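Local coordinates for RagB/SusD domain protein (Flavobacterium johnsoniae, PDB 5J90) that binds chitin, probably at the cell surface, as a SusD-like lipoprotein encoded by a polysaccharide utilization locus that enables chitin conversion, at residues 205-210 with 226-231; 335-340 with 359-364. One frame throughout, in Å; residues are numbered along the deposited sequence.

Interaction 1 of 2, residues 205-210 with 226-231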
ATOM      1  N   THR A 205      21.631  -2.324  15.500  1.00  7.61           N
ATOM      2  CA  THR A 205      20.370  -2.918  15.920  1.00  7.05           C
ATOM      3  C   THR A 205      19.188  -2.071  15.430  1.00  7.55           C
ATOM      4  O   THR A 205      18.156  -2.602  15.018  1.00  8.00           O
ATOM      5  CB  THR A 205      20.316  -3.081  17.449  1.00  7.90           C
ATOM      6  OG1 THR A 205      21.521  -3.715  17.896  1.00  8.93           O
ATOM      7  CG2 THR A 205      19.132  -3.952  17.854  1.00 10.49           C
ATOM      8  N   LEU A 206      19.361  -0.752  15.450  1.00  7.66           N
ATOM      9  CA  LEU A 206      18.365   0.167  14.903  1.00  8.63           C
ATOM     10  C   LEU A 206      18.205  -0.070  13.398  1.00  8.17           C
ATOM     11  O   LEU A 206      17.074  -0.088  12.892  1.00  7.84           O
ATOM     12  CB  LEU A 206      18.788   1.609  15.198  1.00  9.20           C
ATOM     13  CG  LEU A 206      17.896   2.761  14.746  1.00  8.80           C
ATOM     14  CD1 LEU A 206      16.459   2.557  15.179  1.00 10.64           C
ATOM     15  CD2 LEU A 206      18.459   4.083  15.284  1.00  9.98           C
ATOM     16  N   ARG A 207      19.317  -0.278  12.683  1.00  7.35           N
ATOM     17  CA  ARG A 207      19.228  -0.647  11.271  1.00  7.20           C
ATOM     18  C   ARG A 207      18.391  -1.917  11.085  1.00  7.88           C
ATOM     19  O   ARG A 207      17.562  -1.992  10.186  1.00  7.75           O
ATOM     20  CB  ARG A 207      20.616  -0.869  10.656  1.00  8.18           C
ATOM     21  CG  ARG A 207      20.532  -1.200   9.160  1.00  7.49           C
ATOM     22  CD  ARG A 207      21.863  -1.672   8.546  1.00  8.24           C
ATOM     23  NE  ARG A 207      22.969  -0.777   8.865  1.00  8.56           N
ATOM     24  CZ  ARG A 207      23.170   0.419   8.322  1.00  8.82           C
ATOM     25  NH1 ARG A 207      22.339   0.905   7.402  1.00  9.67           N
ATOM     26  NH2 ARG A 207      24.212   1.148   8.723  1.00  9.56           N
ATOM     27  N   LEU A 208      18.617  -2.917  11.932  1.00  7.86           N
ATOM     28  CA  LEU A 208      17.860  -4.157  11.841  1.00  7.89           C
ATOM     29  C   LEU A 208      16.363  -3.936  12.067  1.00  7.21           C
ATOM     30  O   LEU A 208      15.531  -4.504  11.343  1.00  7.77           O
ATOM     31  CB  LEU A 208      18.430  -5.202  12.817  1.00  8.12           C
ATOM     32  CG  LEU A 208      17.767  -6.585  12.835  1.00  7.83           C
ATOM     33  CD1 LEU A 208      17.842  -7.261  11.460  1.00  9.35           C
ATOM     34  CD2 LEU A 208      18.415  -7.463  13.902  1.00  9.09           C
ATOM     35  N   ARG A 209      16.013  -3.101  13.046  1.00  6.59           N
ATOM     36  CA  ARG A 209      14.618  -2.731  13.260  1.00  7.64           C
ATOM     37  C   ARG A 209      14.013  -2.096  12.005  1.00  7.30           C
ATOM     38  O   ARG A 209      12.920  -2.474  11.573  1.00  7.17           O
ATOM     39  CB  ARG A 209      14.500  -1.767  14.449  1.00  7.70           C
ATOM     40  CG  ARG A 209      13.097  -1.179  14.593  1.00  8.09           C
ATOM     41  CD  ARG A 209      13.039  -0.038  15.602  1.00  8.50           C
ATOM     42  NE  ARG A 209      13.057  -0.528  16.983  1.00  8.29           N
ATOM     43  CZ  ARG A 209      12.992   0.270  18.041  1.00  8.21           C
ATOM     44  NH1 ARG A 209      12.919   1.584  17.871  1.00  9.39           N
ATOM     45  NH2 ARG A 209      13.009  -0.243  19.266  1.00  8.49           N
ATOM     46  N   LEU A 210      14.716  -1.126  11.436  1.00  7.23           N
ATOM     47  CA  LEU A 210      14.196  -0.412  10.265  1.00  7.39           C
ATOM     48  C   LEU A 210      14.105  -1.332   9.044  1.00  6.86           C
ATOM     49  O   LEU A 210      13.174  -1.223   8.231  1.00  7.56           O
ATOM     50  CB  LEU A 210      15.041   0.828   9.957  1.00  8.07           C
ATOM     51  CG  LEU A 210      15.056   1.890  11.055  1.00 10.11           C
ATOM     52  CD1 LEU A 210      15.960   3.050  10.654  1.00 13.20           C
ATOM     53  CD2 LEU A 210      13.660   2.373  11.405  1.00 12.30           C
ATOM     54  N   ALA A 226      19.092  -5.705   6.811  1.00  8.60           N
ATOM     55  CA  ALA A 226      19.088  -6.585   7.987  1.00  8.26           C
ATOM     56  C   ALA A 226      20.382  -7.389   8.059  1.00  9.09           C
ATOM     57  O   ALA A 226      21.007  -7.527   9.112  1.00  9.55           O
ATOM     58  CB  ALA A 226      17.897  -7.527   7.948  1.00  9.48           C
ATOM     59  N   GLU A 227      20.795  -7.920   6.917  1.00  9.14           N
ATOM     60  CA  GLU A 227      22.036  -8.685   6.889  1.00 10.04           C
ATOM     61  C   GLU A 227      23.264  -7.807   7.159  1.00  9.14           C
ATOM     62  O   GLU A 227      24.187  -8.241   7.842  1.00  9.82           O
ATOM     63  CB  GLU A 227      22.141  -9.506   5.596  1.00 10.43           C
ATOM     64  CG  GLU A 227      21.119 -10.632   5.604  1.00 10.55           C
ATOM     65  CD  GLU A 227      21.158 -11.537   4.398  1.00 11.59           C
ATOM     66  OE1 GLU A 227      21.606 -11.096   3.320  1.00 14.28           O
ATOM     67  OE2 GLU A 227      20.712 -12.692   4.541  1.00 11.35           O
ATOM     68  N   LYS A 228      23.260  -6.564   6.674  1.00  9.43           N
ATOM     69  CA  LYS A 228      24.325  -5.610   7.000  1.00  9.89           C
ATOM     70  C   LYS A 228      24.449  -5.397   8.515  1.00 10.30           C
ATOM     71  O   LYS A 228      25.556  -5.359   9.060  1.00 10.29           O
ATOM     72  CB  LYS A 228      24.065  -4.249   6.331  1.00 11.16           C
ATOM     73  CG  LYS A 228      24.497  -4.134   4.885  1.00 15.58           C
ATOM     74  CD  LYS A 228      23.981  -2.831   4.234  1.00 13.81           C
ATOM     75  CE  LYS A 228      24.423  -1.590   4.985  1.00 14.03           C
ATOM     76  NZ  LYS A 228      23.828  -0.361   4.352  1.00 12.46           N
ATOM     77  N   ALA A 229      23.310  -5.251   9.184  1.00  9.55           N
ATOM     78  CA  ALA A 229      23.293  -5.000  10.627  1.00  9.28           C
ATOM     79  C   ALA A 229      24.027  -6.096  11.386  1.00 10.96           C
ATOM     80  O   ALA A 229      24.835  -5.825  12.287  1.00 11.70           O
ATOM     81  CB  ALA A 229      21.849  -4.881  11.128  1.00 10.36           C
ATOM     82  N   VAL A 230      23.743  -7.337  11.007  1.00  9.56           N
ATOM     83  CA  VAL A 230      24.290  -8.500  11.687  1.00 10.86           C
ATOM     84  C   VAL A 230      25.749  -8.722  11.289  1.00 11.02           C
ATOM     85  O   VAL A 230      26.570  -9.152  12.105  1.00 12.44           O
ATOM     86  CB  VAL A 230      23.421  -9.746  11.386  1.00 11.19           C
ATOM     87  CG1 VAL A 230      24.102 -11.023  11.862  1.00 13.54           C
ATOM     88  CG2 VAL A 230      22.058  -9.588  12.036  1.00 11.48           C
ATOM     89  N   ALA A 231      26.081  -8.387  10.047  1.00  9.11           N
ATOM     90  CA  ALA A 231      27.422  -8.625   9.503  1.00 10.46           C
ATOM     91  C   ALA A 231      28.482  -7.640   9.997  1.00 11.84           C
ATOM     92  O   ALA A 231      29.685  -7.935   9.938  1.00 11.84           O
ATOM     93  CB  ALA A 231      27.377  -8.614   7.973  1.00 11.30           C
TER
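R207 and L208 meet A226, K228 and A229 in a buried, antiparallel helix hairpin, consistent with the TPR-like helical scaffold of the SusD family. Helices 196-213 and 219-231 follow each other in the chain, and the axes of segments 205-210 and 226-231 come within 8.1 Å, at 162°. Alanines on the second helix allow this approach, with A229 CB lying 3.8 Å from L208 CB. R207 leaves its helix with CG anti to the backbone N (chi1 -178°), which brings CD to 3.9 Å from A229 N. A bend at chi3 then turns the guanidinium beside K228, whose CE lies over one face, toward the rim. R207 NH1 and K228 NZ are 3.6 Å apart, a closeness probably offset by the carboxylates they share: each forms salt bridges to E225 and D166, and R207 NH1 also donates to F162 O. Replacing R207 by alanine would remove the guanidinium and is likely to leave F162 O without this donor and D166 and E225 with K228 alone of the two cations. On the apolar side, L208 reaches across with one methyl, placing CD1 3.5 Å from A226 CB.

Interaction 2 of 2, residues 335-340 with 359-364; sequences AYFLRA and AGIKAS
Y336 and F337, neighbours on helix 332-344, send their rings past G360 along two different sides of helix 353-368. The axes of segments 335-340 and 359-364 run antiparallel at 171°, 8.7 Å from each other. Y336 has its CB directed toward the partner helix, and that CB rests 3.5 Å from G360 CA. With CG anti to the carbonyl carbon (chi1 -73°), the tyrosine ring slants across the helix surface and comes to lie beside A359. The CD2-CE2 side of the ring lies against the methyl of A359, with CD2 3.6 Å from A359 CB, and the carbonyl carbon of A359 sits over one face near the rim. At the CD1-CE1 half of the ring, still on the same side of its plane, CE1 comes more loosely to A363 CB, at 4.2 Å. The phenol hydroxyl continues beyond the helix pair to a hydrogen bond with L238 O.

F337 starts out to one flank and reaches in with the far end of its ring. G360 CA lies over the ring face in a CH-pi contact, 4.1 Å from the centroid and 27° off the normal, while CZ touches the peptide that follows, 3.4 Å from G360 C. I361 meets the same ring differently: its CG1 stands in the ring plane, at the edge, 4.0 Å from CZ. A CB built on G360 would fall 2.7 Å from F337 CE1, so the lack of a side chain gives the phenylalanine its place against the backbone. Q423 and K424 of helix 413-428 also touch F337. Aromatic side chains fitted against glycine and alanine thus join two consecutive helices, whose antiparallel pairing is consistent with the TPR-like helical scaffold of the SusD family.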
ATOM      1  N   ALA A 335      16.486  -7.362  19.778  1.00  7.97           N
ATOM      2  CA  ALA A 335      17.464  -7.804  18.790  1.00  9.06           C
ATOM      3  C   ALA A 335      17.338  -9.307  18.510  1.00  8.78           C
ATOM      4  O   ALA A 335      17.452  -9.740  17.356  1.00  9.42           O
ATOM      5  CB  ALA A 335      18.871  -7.446  19.236  1.00  9.99           C
ATOM      6  N   TYR A 336      17.106 -10.103  19.554  1.00  8.91           N
ATOM      7  CA  TYR A 336      16.897 -11.534  19.362  1.00  8.81           C
ATOM      8  C   TYR A 336      15.620 -11.827  18.588  1.00  8.40           C
ATOM      9  O   TYR A 336      15.612 -12.713  17.729  1.00  8.86           O
ATOM     10  CB  TYR A 336      16.871 -12.270  20.703  1.00  8.72           C
ATOM     11  CG  TYR A 336      18.232 -12.385  21.350  1.00  8.81           C
ATOM     12  CD1 TYR A 336      18.612 -11.524  22.373  1.00  9.40           C
ATOM     13  CD2 TYR A 336      19.145 -13.352  20.925  1.00 10.64           C
ATOM     14  CE1 TYR A 336      19.862 -11.630  22.973  1.00 10.60           C
ATOM     15  CE2 TYR A 336      20.394 -13.457  21.510  1.00 11.00           C
ATOM     16  CZ  TYR A 336      20.746 -12.596  22.526  1.00 10.67           C
ATOM     17  OH  TYR A 336      21.992 -12.707  23.100  1.00 12.83           O
ATOM     18  N   PHE A 337      14.537 -11.104  18.873  1.00  8.10           N
ATOM     19  CA  PHE A 337      13.278 -11.353  18.176  1.00  8.67           C
ATOM     20  C   PHE A 337      13.322 -10.864  16.727  1.00  8.55           C
ATOM     21  O   PHE A 337      12.680 -11.453  15.853  1.00  9.01           O
ATOM     22  CB  PHE A 337      12.097 -10.745  18.938  1.00  8.79           C
ATOM     23  CG  PHE A 337      11.878 -11.357  20.304  1.00  8.25           C
ATOM     24  CD1 PHE A 337      11.729 -12.734  20.449  1.00  9.39           C
ATOM     25  CD2 PHE A 337      11.842 -10.563  21.438  1.00  8.93           C
ATOM     26  CE1 PHE A 337      11.536 -13.304  21.715  1.00 10.51           C
ATOM     27  CE2 PHE A 337      11.652 -11.131  22.695  1.00  9.39           C
ATOM     28  CZ  PHE A 337      11.493 -12.497  22.827  1.00 10.46           C
ATOM     29  N   LEU A 338      14.096  -9.812  16.472  1.00  8.39           N
ATOM     30  CA  LEU A 338      14.327  -9.372  15.102  1.00  8.33           C
ATOM     31  C   LEU A 338      15.105 -10.448  14.346  1.00  8.39           C
ATOM     32  O   LEU A 338      14.739 -10.812  13.227  1.00  8.89           O
ATOM     33  CB  LEU A 338      15.097  -8.052  15.089  1.00  7.79           C
ATOM     34  CG  LEU A 338      14.232  -6.826  15.371  1.00  7.11           C
ATOM     35  CD1 LEU A 338      15.118  -5.660  15.721  1.00  9.08           C
ATOM     36  CD2 LEU A 338      13.375  -6.505  14.153  1.00  8.34           C
ATOM     37  N   ARG A 339      16.170 -10.958  14.961  1.00  8.01           N
ATOM     38  CA  ARG A 339      16.955 -12.018  14.332  1.00  7.67           C
ATOM     39  C   ARG A 339      16.135 -13.292  14.141  1.00  8.71           C
ATOM     40  O   ARG A 339      16.275 -13.966  13.118  1.00  8.86           O
ATOM     41  CB  ARG A 339      18.228 -12.304  15.130  1.00  9.56           C
ATOM     42  CG  ARG A 339      19.257 -11.171  15.087  1.00  9.80           C
ATOM     43  CD  ARG A 339      20.308 -11.346  16.190  1.00 17.79           C
ATOM     44  NE  ARG A 339      21.155 -12.493  15.927  1.00 21.08           N
ATOM     45  CZ  ARG A 339      21.895 -13.124  16.834  1.00 12.32           C
ATOM     46  NH1 ARG A 339      21.908 -12.762  18.119  1.00 11.55           N
ATOM     47  NH2 ARG A 339      22.628 -14.146  16.447  1.00 15.09           N
ATOM     48  N   ALA A 340      15.266 -13.612  15.097  1.00  8.28           N
ATOM     49  CA  ALA A 340      14.404 -14.785  14.978  1.00  8.92           C
ATOM     50  C   ALA A 340      13.505 -14.677  13.752  1.00  9.12           C
ATOM     51  O   ALA A 340      13.384 -15.628  12.975  1.00  9.67           O
ATOM     52  CB  ALA A 340      13.571 -14.986  16.247  1.00  9.68           C
ATOM     53  N   ALA A 359      16.242 -17.399  23.169  1.00 10.84           N
ATOM     54  CA  ALA A 359      17.239 -16.488  23.721  1.00 11.21           C
ATOM     55  C   ALA A 359      16.638 -15.114  24.021  1.00 11.65           C
ATOM     56  O   ALA A 359      17.019 -14.468  25.001  1.00 12.44           O
ATOM     57  CB  ALA A 359      18.444 -16.360  22.799  1.00 12.28           C
ATOM     58  N   GLY A 360      15.707 -14.658  23.186  1.00 10.65           N
ATOM     59  CA  GLY A 360      15.053 -13.383  23.431  1.00 10.89           C
ATOM     60  C   GLY A 360      14.210 -13.406  24.693  1.00 10.40           C
ATOM     61  O   GLY A 360      14.216 -12.442  25.472  1.00 10.45           O
ATOM     62  N   ILE A 361      13.468 -14.491  24.895  1.00 10.34           N
ATOM     63  CA  ILE A 361      12.658 -14.637  26.105  1.00 10.01           C
ATOM     64  C   ILE A 361      13.551 -14.631  27.350  1.00 11.31           C
ATOM     65  O   ILE A 361      13.275 -13.910  28.313  1.00 11.65           O
ATOM     66  CB  ILE A 361      11.790 -15.908  26.062  1.00 10.27           C
ATOM     67  CG1 ILE A 361      10.842 -15.865  24.858  1.00 10.23           C
ATOM     68  CG2 ILE A 361      10.987 -16.066  27.355  1.00 12.38           C
ATOM     69  CD1 ILE A 361      10.142 -17.188  24.592  1.00 12.78           C
ATOM     70  N   LYS A 362      14.630 -15.409  27.316  1.00 11.88           N
ATOM     71  CA  LYS A 362      15.579 -15.438  28.433  1.00 12.62           C
ATOM     72  C   LYS A 362      16.177 -14.061  28.713  1.00 13.57           C
ATOM     73  O   LYS A 362      16.277 -13.642  29.865  1.00 14.28           O
ATOM     74  CB  LYS A 362      16.692 -16.448  28.170  1.00 15.08           C
ATOM     75  CG  LYS A 362      17.803 -16.426  29.217  1.00 19.55           C
ATOM     76  CD  LYS A 362      18.954 -17.352  28.831  1.00 25.52           C
ATOM     77  CE  LYS A 362      20.238 -16.967  29.556  1.00 34.33           C
ATOM     78  NZ  LYS A 362      20.004 -16.754  31.012  1.00 32.03           N
ATOM     79  N   ALA A 363      16.567 -13.348  27.663  1.00 11.03           N
ATOM     80  CA  ALA A 363      17.119 -12.006  27.829  1.00 11.74           C
ATOM     81  C   ALA A 363      16.134 -11.093  28.558  1.00 10.84           C
ATOM     82  O   ALA A 363      16.525 -10.344  29.467  1.00 13.08           O
ATOM     83  CB  ALA A 363      17.496 -11.406  26.477  1.00 12.99           C
ATOM     84  N   SER A 364      14.866 -11.145  28.166  1.00 10.27           N
ATOM     85  CA  SER A 364      13.846 -10.323  28.800  1.00 11.22           C
ATOM     86  C   SER A 364      13.608 -10.719  30.266  1.00 12.79           C
ATOM     87  O   SER A 364      13.506  -9.846  31.130  1.00 12.52           O
ATOM     88  CB  SER A 364      12.539 -10.378  27.998  1.00 10.06           C
ATOM     89  OG  SER A 364      11.541  -9.587  28.618  1.00 10.78           O
TER

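In the fold
Both interactions pair consecutive antiparallel helices of one helical scaffold, and their centres lie about 14 Å apart. They share no helix, yet they touch directly: helix 196-213 of interaction 1 packs on helix 332-344 of interaction 2, with L208 CD2 3.6 Å from L338 CB and T205 CG2 3.8 Å from A335 CB. L208 therefore serves two interfaces, one methyl for each. Interaction 1 is the more buried and combines a leucine on alanine methyls with two cations gathered round shared carboxylates. Interaction 2, partly buried, relies on aromatic rings against backbone and alanine methyls, and the side chains that meet there bring one hydroxyl in place of a charge cluster.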